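Pectate lyase (Paenibacillus sp. 0602, PDB 5GT5) cleaves pectate by elimination and probably also partly methylated pectin, probably acting within the chain and with calcium as cofactor. Local coordinates at residues Lys50-Glu64 and Asn100-His114. The protein carries 1 engineered substitution. Numbering follows the deposited sequence.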
ATOM      1  N   LYS A  50       6.787  17.280   2.878  1.00  8.74           N
ATOM      2  CA  LYS A  50       5.425  16.771   2.764  1.00  8.83           C
ATOM      3  C   LYS A  50       4.609  17.453   1.684  1.00  7.73           C
ATOM      4  O   LYS A  50       3.819  16.769   1.020  1.00  6.95           O
ATOM      5  CB  LYS A  50       4.714  16.935   4.113  1.00 10.08           C
ATOM      6  CG  LYS A  50       5.331  16.112   5.241  1.00  8.35           C
ATOM      7  CD  LYS A  50       4.865  14.664   5.024  1.00 15.85           C
ATOM      8  CE  LYS A  50       5.793  13.615   5.531  1.00 18.53           C
ATOM      9  NZ  LYS A  50       5.174  12.279   5.167  1.00 19.60           N
ATOM     10  N   VAL A  51       4.764  18.767   1.513  1.00  7.84           N
ATOM     11  CA  VAL A  51       4.027  19.509   0.492  1.00  5.63           C
ATOM     12  C   VAL A  51       5.007  20.332  -0.294  1.00  6.36           C
ATOM     13  O   VAL A  51       5.834  21.057   0.290  1.00  7.80           O
ATOM     14  CB  VAL A  51       2.947  20.414   1.105  1.00  9.46           C
ATOM     15  CG1 VAL A  51       2.300  21.281   0.035  1.00  8.78           C
ATOM     16  CG2 VAL A  51       1.904  19.587   1.865  1.00 11.95           C
ATOM     17  N   VAL A  52       4.917  20.220  -1.617  1.00  7.82           N
ATOM     18  CA  VAL A  52       5.642  21.069  -2.548  1.00  7.29           C
ATOM     19  C   VAL A  52       4.621  21.939  -3.300  1.00  7.27           C
ATOM     20  O   VAL A  52       3.766  21.398  -4.037  1.00  7.07           O
ATOM     21  CB  VAL A  52       6.483  20.225  -3.548  1.00 10.17           C
ATOM     22  CG1 VAL A  52       7.117  21.158  -4.595  1.00 11.06           C
ATOM     23  CG2 VAL A  52       7.558  19.406  -2.802  1.00 10.44           C
ATOM     24  N   GLU A  53       4.664  23.270  -3.093  1.00  6.80           N
ATOM     25  CA  GLU A  53       3.839  24.199  -3.846  1.00  5.70           C
ATOM     26  C   GLU A  53       4.679  24.820  -4.947  1.00  7.21           C
ATOM     27  O   GLU A  53       5.604  25.592  -4.682  1.00  9.33           O
ATOM     28  CB  GLU A  53       3.236  25.301  -2.974  1.00  7.94           C
ATOM     29  CG  GLU A  53       2.218  26.134  -3.802  1.00  7.52           C
ATOM     30  CD  GLU A  53       1.611  27.294  -3.061  1.00  9.38           C
ATOM     31  OE1 GLU A  53       1.758  27.388  -1.831  1.00 11.40           O
ATOM     32  OE2 GLU A  53       0.961  28.116  -3.738  1.00 11.86           O
ATOM     33  N   ILE A  54       4.366  24.462  -6.189  1.00  6.90           N
ATOM     34  CA  ILE A  54       4.987  25.069  -7.361  1.00  6.51           C
ATOM     35  C   ILE A  54       4.354  26.453  -7.532  1.00  7.86           C
ATOM     36  O   ILE A  54       3.137  26.570  -7.600  1.00  7.77           O
ATOM     37  CB  ILE A  54       4.690  24.217  -8.609  1.00  7.01           C
ATOM     38  CG1 ILE A  54       5.116  22.765  -8.361  1.00 14.15           C
ATOM     39  CG2 ILE A  54       5.324  24.812  -9.878  1.00  8.91           C
ATOM     40  CD1 ILE A  54       6.577  22.630  -8.127  1.00 11.77           C
ATOM     41  N   MET A  55       5.166  27.503  -7.564  1.00  7.93           N
ATOM     42  CA  MET A  55       4.649  28.867  -7.476  1.00  7.94           C
ATOM     43  C   MET A  55       4.449  29.526  -8.836  1.00  9.75           C
ATOM     44  O   MET A  55       3.721  30.524  -8.946  1.00 10.20           O
ATOM     45  CB  MET A  55       5.619  29.732  -6.638  1.00  7.27           C
ATOM     46  CG  MET A  55       5.888  29.184  -5.218  1.00  8.81           C
ATOM     47  SD  MET A  55       4.391  28.961  -4.278  1.00  9.44           S
ATOM     48  CE  MET A  55       3.934  30.695  -4.015  1.00 10.10           C
ATOM     49  N   ASN A  56       5.120  28.998  -9.847  1.00  7.80           N
ATOM     50  CA  ASN A  56       5.088  29.585 -11.187  1.00  8.49           C
ATOM     51  C   ASN A  56       5.487  28.517 -12.192  1.00  8.51           C
ATOM     52  O   ASN A  56       5.909  27.428 -11.791  1.00  7.34           O
ATOM     53  CB  ASN A  56       6.024  30.807 -11.266  1.00 10.62           C
ATOM     54  CG  ASN A  56       7.385  30.562 -10.603  1.00  8.49           C
ATOM     55  OD1 ASN A  56       7.644  31.095  -9.530  1.00 10.23           O
ATOM     56  ND2 ASN A  56       8.253  29.762 -11.230  1.00  8.82           N
ATOM     57  N   ASP A  57       5.359  28.799 -13.483  1.00 10.10           N
ATOM     58  CA  ASP A  57       5.845  27.865 -14.487  1.00  8.60           C
ATOM     59  C   ASP A  57       7.317  27.544 -14.251  1.00 10.23           C
ATOM     60  O   ASP A  57       8.099  28.425 -13.851  1.00  9.49           O
ATOM     61  CB  ASP A  57       5.709  28.419 -15.918  1.00 11.15           C
ATOM     62  CG  ASP A  57       4.271  28.673 -16.347  1.00 15.41           C
ATOM     63  OD1 ASP A  57       3.329  28.243 -15.657  1.00  9.60           O
ATOM     64  OD2 ASP A  57       4.086  29.343 -17.405  1.00 13.84           O
ATOM     65  N   LEU A  58       7.686  26.296 -14.512  1.00  8.22           N
ATOM     66  CA  LEU A  58       9.071  25.857 -14.373  1.00  7.95           C
ATOM     67  C   LEU A  58       9.633  25.334 -15.677  1.00  8.49           C
ATOM     68  O   LEU A  58       9.027  24.462 -16.349  1.00  8.91           O
ATOM     69  CB  LEU A  58       9.211  24.779 -13.292  1.00  9.16           C
ATOM     70  CG  LEU A  58       8.842  25.170 -11.853  1.00  8.33           C
ATOM     71  CD1 LEU A  58       8.980  23.960 -10.959  1.00 10.81           C
ATOM     72  CD2 LEU A  58       9.754  26.304 -11.373  1.00  7.79           C
ATOM     73  N   ASN A  59      10.787  25.868 -16.063  1.00  9.09           N
ATOM     74  CA  ASN A  59      11.497  25.444 -17.267  1.00  8.18           C
ATOM     75  C   ASN A  59      12.661  24.601 -16.824  1.00 10.22           C
ATOM     76  O   ASN A  59      13.677  25.115 -16.327  1.00 12.48           O
ATOM     77  CB  ASN A  59      11.961  26.694 -18.014  1.00  9.91           C
ATOM     78  CG  ASN A  59      10.798  27.483 -18.510  1.00 12.67           C
ATOM     79  OD1 ASN A  59       9.977  26.951 -19.236  1.00 17.06           O
ATOM     80  ND2 ASN A  59      10.667  28.727 -18.062  1.00 15.07           N
ATOM     81  N   LEU A  60      12.498  23.287 -16.952  1.00  8.74           N
ATOM     82  CA  LEU A  60      13.329  22.347 -16.210  1.00  9.46           C
ATOM     83  C   LEU A  60      14.309  21.538 -17.071  1.00  9.32           C
ATOM     84  O   LEU A  60      14.821  20.501 -16.655  1.00  9.40           O
ATOM     85  CB  LEU A  60      12.424  21.413 -15.374  1.00  7.91           C
ATOM     86  CG  LEU A  60      11.511  22.109 -14.373  1.00  8.12           C
ATOM     87  CD1 LEU A  60      10.615  21.087 -13.684  1.00 10.49           C
ATOM     88  CD2 LEU A  60      12.347  22.891 -13.339  1.00 12.31           C
ATOM     89  N   GLY A  61      14.584  22.015 -18.283  1.00  9.54           N
ATOM     90  CA  GLY A  61      15.552  21.322 -19.128  1.00  9.54           C
ATOM     91  C   GLY A  61      16.965  21.352 -18.575  1.00 10.39           C
ATOM     92  O   GLY A  61      17.368  22.330 -17.931  1.00  8.31           O
ATOM     93  N   TRP A  62      17.721  20.292 -18.844  1.00 10.62           N
ATOM     94  CA  TRP A  62      19.047  20.112 -18.239  1.00 11.08           C
ATOM     95  C   TRP A  62      20.012  21.263 -18.547  1.00 13.39           C
ATOM     96  O   TRP A  62      20.828  21.607 -17.694  1.00 15.07           O
ATOM     97  CB  TRP A  62      19.627  18.785 -18.698  1.00 12.86           C
ATOM     98  CG  TRP A  62      20.895  18.410 -18.048  1.00 13.44           C
ATOM     99  CD1 TRP A  62      22.132  18.439 -18.614  1.00 14.40           C
ATOM    100  CD2 TRP A  62      21.065  17.928 -16.716  1.00 13.14           C
ATOM    101  NE1 TRP A  62      23.070  17.984 -17.710  1.00 16.83           N
ATOM    102  CE2 TRP A  62      22.431  17.673 -16.534  1.00 15.32           C
ATOM    103  CE3 TRP A  62      20.185  17.685 -15.645  1.00 12.15           C
ATOM    104  CZ2 TRP A  62      22.949  17.193 -15.327  1.00 17.80           C
ATOM    105  CZ3 TRP A  62      20.697  17.203 -14.463  1.00 11.82           C
ATOM    106  CH2 TRP A  62      22.067  16.959 -14.312  1.00 14.08           C
ATOM    107  N   ASN A  63      19.908  21.866 -19.736  1.00 10.84           N
ATOM    108  CA  ASN A  63      20.779  22.997 -20.101  1.00 12.91           C
ATOM    109  C   ASN A  63      20.307  24.382 -19.670  1.00 19.76           C
ATOM    110  O   ASN A  63      21.055  25.355 -19.814  1.00 27.80           O
ATOM    111  CB  ASN A  63      21.008  23.024 -21.620  1.00 16.05           C
ATOM    112  CG  ASN A  63      21.590  21.744 -22.138  1.00 20.69           C
ATOM    113  OD1 ASN A  63      22.385  21.087 -21.455  1.00 23.20           O
ATOM    114  ND2 ASN A  63      21.211  21.371 -23.360  1.00 34.51           N
ATOM    115  N   GLU A  64      19.088  24.512 -19.162  1.00 11.44           N
ATOM    116  CA  GLU A  64      18.588  25.814 -18.769  1.00 11.86           C
ATOM    117  C   GLU A  64      18.490  26.018 -17.273  1.00 13.34           C
ATOM    118  O   GLU A  64      18.297  27.147 -16.808  1.00 17.33           O
ATOM    119  CB  GLU A  64      17.230  26.113 -19.422  1.00 12.07           C
ATOM    120  CG  GLU A  64      16.140  25.105 -19.039  1.00 11.12           C
ATOM    121  CD  GLU A  64      14.819  25.344 -19.737  1.00 11.71           C
ATOM    122  OE1 GLU A  64      14.633  26.401 -20.398  1.00 11.95           O
ATOM    123  OE2 GLU A  64      13.942  24.427 -19.611  1.00 10.52           O
ATOM    124  N   ASN A 100       7.169   8.913   1.322  1.00  8.08           N
ATOM    125  CA  ASN A 100       5.926   8.412   1.886  1.00  7.64           C
ATOM    126  C   ASN A 100       5.060   9.549   2.375  1.00  8.41           C
ATOM    127  O   ASN A 100       5.316  10.153   3.425  1.00  9.01           O
ATOM    128  CB  ASN A 100       6.131   7.453   3.040  1.00  9.88           C
ATOM    129  CG  ASN A 100       4.797   6.923   3.572  1.00  8.03           C
ATOM    130  OD1 ASN A 100       3.859   6.699   2.823  1.00 15.08           O
ATOM    131  ND2 ASN A 100       4.681   6.855   4.887  1.00 20.99           N
ATOM    132  N   GLY A 101       4.061   9.883   1.584  1.00  7.75           N
ATOM    133  CA  GLY A 101       3.141  10.926   1.957  1.00  8.09           C
ATOM    134  C   GLY A 101       3.651  12.253   1.460  1.00  7.59           C
ATOM    135  O   GLY A 101       4.304  12.998   2.191  1.00  9.16           O
ATOM    136  N   LEU A 102       3.342  12.569   0.214  1.00  7.89           N
ATOM    137  CA  LEU A 102       3.859  13.765  -0.435  1.00  7.92           C
ATOM    138  C   LEU A 102       2.781  14.337  -1.326  1.00  6.83           C
ATOM    139  O   LEU A 102       2.154  13.596  -2.076  1.00  7.75           O
ATOM    140  CB  LEU A 102       5.094  13.394  -1.264  1.00  7.42           C
ATOM    141  CG  LEU A 102       5.629  14.468  -2.215  1.00  7.19           C
ATOM    142  CD1 LEU A 102       6.236  15.655  -1.464  1.00  8.77           C
ATOM    143  CD2 LEU A 102       6.654  13.852  -3.170  1.00  8.89           C
ATOM    144  N   THR A 103       2.561  15.644  -1.263  1.00  7.68           N
ATOM    145  CA  THR A 103       1.680  16.343  -2.195  1.00  5.11           C
ATOM    146  C   THR A 103       2.452  17.389  -2.973  1.00  6.46           C
ATOM    147  O   THR A 103       3.143  18.254  -2.381  1.00  7.94           O
ATOM    148  CB  THR A 103       0.523  17.026  -1.456  1.00  7.96           C
ATOM    149  OG1 THR A 103      -0.229  16.005  -0.790  1.00  8.22           O
ATOM    150  CG2 THR A 103      -0.419  17.782  -2.430  1.00  9.38           C
ATOM    151  N   ILE A 104       2.316  17.341  -4.298  1.00  6.38           N
ATOM    152  CA  ILE A 104       2.901  18.352  -5.185  1.00  5.43           C
ATOM    153  C   ILE A 104       1.761  19.030  -5.915  1.00  6.89           C
ATOM    154  O   ILE A 104       0.939  18.354  -6.522  1.00  7.14           O
ATOM    155  CB  ILE A 104       3.905  17.700  -6.211  1.00  6.12           C
ATOM    156  CG1 ILE A 104       4.918  16.795  -5.492  1.00  6.98           C
ATOM    157  CG2 ILE A 104       4.552  18.771  -7.068  1.00  8.72           C
ATOM    158  CD1 ILE A 104       5.799  15.952  -6.458  1.00  9.71           C
ATOM    159  N   PHE A 105       1.684  20.350  -5.886  1.00  5.73           N
ATOM    160  CA  PHE A 105       0.568  21.039  -6.496  1.00  7.42           C
ATOM    161  C   PHE A 105       0.963  22.452  -6.866  1.00  8.91           C
ATOM    162  O   PHE A 105       2.055  22.911  -6.491  1.00  8.03           O
ATOM    163  CB  PHE A 105      -0.663  21.054  -5.554  1.00  6.44           C
ATOM    164  CG  PHE A 105      -0.628  22.152  -4.508  1.00  7.10           C
ATOM    165  CD1 PHE A 105       0.216  22.039  -3.392  1.00  6.50           C
ATOM    166  CD2 PHE A 105      -1.444  23.262  -4.636  1.00  7.41           C
ATOM    167  CE1 PHE A 105       0.255  23.056  -2.439  1.00  8.84           C
ATOM    168  CE2 PHE A 105      -1.414  24.280  -3.675  1.00  9.48           C
ATOM    169  CZ  PHE A 105      -0.560  24.169  -2.589  1.00  9.60           C
ATOM    170  N   SER A 106       0.079  23.126  -7.609  1.00  6.84           N
ATOM    171  CA  SER A 106       0.172  24.596  -7.711  1.00  8.07           C
ATOM    172  C   SER A 106      -1.188  25.207  -7.495  1.00  6.31           C
ATOM    173  O   SER A 106      -2.217  24.549  -7.659  1.00  7.76           O
ATOM    174  CB  SER A 106       0.744  25.033  -9.059  1.00  7.81           C
ATOM    175  OG  SER A 106      -0.256  24.982 -10.091  1.00  6.74           O
ATOM    176  N   ALA A 107      -1.195  26.492  -7.131  1.00  7.93           N
ATOM    177  CA  ALA A 107      -2.438  27.179  -6.856  1.00  6.06           C
ATOM    178  C   ALA A 107      -3.180  27.573  -8.134  1.00  9.88           C
ATOM    179  O   ALA A 107      -4.384  27.692  -8.120  1.00 12.88           O
ATOM    180  CB  ALA A 107      -2.199  28.441  -6.019  1.00 10.11           C
ATOM    181  N   ASN A 108      -2.467  27.763  -9.238  1.00  9.20           N
ATOM    182  CA  ASN A 108      -3.143  28.287 -10.428  1.00 12.29           C
ATOM    183  C   ASN A 108      -2.744  27.639 -11.743  1.00 13.39           C
ATOM    184  O   ASN A 108      -2.781  28.261 -12.813  1.00 16.89           O
ATOM    185  CB  ASN A 108      -3.037  29.813 -10.502  1.00 24.36           C
ATOM    186  CG  ASN A 108      -3.884  30.500  -9.453  1.00 30.42           C
ATOM    187  OD1 ASN A 108      -5.119  30.492  -9.519  1.00 43.15           O
ATOM    188  ND2 ASN A 108      -3.229  31.098  -8.482  1.00 25.65           N
ATOM    189  N   GLY A 109      -2.371  26.375 -11.676  1.00  8.08           N
ATOM    190  CA  GLY A 109      -2.146  25.622 -12.900  1.00  8.83           C
ATOM    191  C   GLY A 109      -0.819  25.922 -13.558  1.00  7.83           C
ATOM    192  O   GLY A 109      -0.766  26.049 -14.784  1.00 10.19           O
ATOM    193  N   SER A 110       0.248  26.033 -12.775  1.00  7.63           N
ATOM    194  CA  SER A 110       1.590  26.231 -13.307  1.00  8.91           C
ATOM    195  C   SER A 110       2.016  25.072 -14.203  1.00  8.26           C
ATOM    196  O   SER A 110       1.578  23.927 -14.030  1.00  8.71           O
ATOM    197  CB  SER A 110       2.603  26.358 -12.167  1.00  9.88           C
ATOM    198  OG  SER A 110       2.389  27.576 -11.429  1.00 11.73           O
ATOM    199  N   LYS A 111       2.894  25.381 -15.147  1.00  8.95           N
ATOM    200  CA  LYS A 111       3.400  24.426 -16.138  1.00  8.11           C
ATOM    201  C   LYS A 111       4.749  23.849 -15.746  1.00 10.39           C
ATOM    202  O   LYS A 111       5.618  24.560 -15.202  1.00 12.29           O
ATOM    203  CB  LYS A 111       3.532  25.090 -17.514  1.00 10.03           C
ATOM    204  CG  LYS A 111       2.213  25.551 -18.101  1.00 13.85           C
ATOM    205  CD  LYS A 111       2.441  26.270 -19.420  1.00 18.53           C
ATOM    206  CE  LYS A 111       1.145  26.871 -19.922  1.00 26.40           C
ATOM    207  NZ  LYS A 111       1.289  27.356 -21.319  1.00 38.65           N
ATOM    208  N   ILE A 112       4.924  22.565 -16.016  1.00  8.24           N
ATOM    209  CA  ILE A 112       6.187  21.847 -15.859  1.00  8.25           C
ATOM    210  C   ILE A 112       6.675  21.525 -17.263  1.00  9.88           C
ATOM    211  O   ILE A 112       6.026  20.736 -17.967  1.00  8.63           O
ATOM    212  CB  ILE A 112       5.975  20.518 -15.104  1.00  8.28           C
ATOM    213  CG1 ILE A 112       5.354  20.773 -13.714  1.00 14.64           C
ATOM    214  CG2 ILE A 112       7.280  19.724 -14.971  1.00 11.50           C
ATOM    215  CD1 ILE A 112       6.216  21.598 -12.819  1.00 18.23           C
ATOM    216  N   LYS A 113       7.783  22.128 -17.689  1.00  8.40           N
ATOM    217  CA  LYS A 113       8.271  22.023 -19.074  1.00  5.28           C
ATOM    218  C   LYS A 113       9.662  21.430 -19.152  1.00  7.58           C
ATOM    219  O   LYS A 113      10.510  21.703 -18.297  1.00  7.65           O
ATOM    220  CB  LYS A 113       8.273  23.400 -19.742  1.00  8.63           C
ATOM    221  CG  LYS A 113       6.894  23.999 -19.934  1.00 11.54           C
ATOM    222  CD  LYS A 113       6.968  25.251 -20.847  1.00 28.21           C
ATOM    223  CE  LYS A 113       7.201  26.493 -20.037  1.00 42.17           C
ATOM    224  NZ  LYS A 113       7.828  27.617 -20.843  1.00 18.40           N
ATOM    225  N   HIS A 114       9.880  20.602 -20.176  1.00  6.73           N
ATOM    226  CA  HIS A 114      11.211  20.099 -20.544  1.00  7.60           C
ATOM    227  C   HIS A 114      11.728  19.081 -19.579  1.00  7.00           C
ATOM    228  O   HIS A 114      12.940  18.880 -19.473  1.00  8.45           O
ATOM    229  CB  HIS A 114      12.234  21.236 -20.761  1.00  8.12           C
ATOM    230  CG  HIS A 114      11.660  22.373 -21.541  1.00  7.02           C
ATOM    231  ND1 HIS A 114      11.995  23.693 -21.305  1.00  7.71           N
ATOM    232  CD2 HIS A 114      10.690  22.380 -22.482  1.00  7.82           C
ATOM    233  CE1 HIS A 114      11.280  24.463 -22.117  1.00  7.89           C
ATOM    234  NE2 HIS A 114      10.491  23.691 -22.846  1.00  8.70           N
TER
HETATM  235  O   HOH W   1       1.045  28.019  -6.386  1.00  8.38           O
HETATM  236  O   HOH W   2       5.734  29.080 -19.545  1.00 21.69           O
HETATM  237  O   HOH W   3       2.096  29.930 -13.076  1.00 23.30           O
HETATM  238  O   HOH W   4       0.482  28.182 -16.272  1.00 26.25           O
HETATM  239  O   HOH W   5       8.344  30.344 -18.773  1.00 25.95           O
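K50, F105 and I54 bury the most surface where two successive rungs of the parallel beta-helix, the fold of polysaccharide lyase family 1, stack in register. V51-I54 runs parallel to L102-S106, and L58-N59 to K111-K113. The K50 chain turns about CB-CG (chi2 -77°) and brings NZ to two carbonyls at the corner before L102: N100 O at 2.8 Å and G101 O at 3.2 Å, the latter on a lone pair. The F105 side chain crosses those of V51 and E53 obliquely; V51 CG1 lies at the ring edge, 3.7 Å from CE1, and E53 CG is 3.6 Å from CZ. The E53 carboxylate lies beside F105 CZ, its plane 23° from that of the ring, and its OE1 is held by K438 in a salt bridge and by Y30 in a hydrogen bond. On the other face, I54 sets CG1 against I104 CG2 and CG2 against S110 CB (3.9 Å), while I112 continues the apolar row to L58 and L60. At the far end H114 ND1 donates almost straight (172°) to E64 OE2 at 2.7 Å, in the imidazole plane; G61 N takes the anti lone pair of that oxygen. With its NE2 bonded to E134, the imidazole is fixed in rotation, and two carboxylates at its nitrogens would probably favour the protonated form.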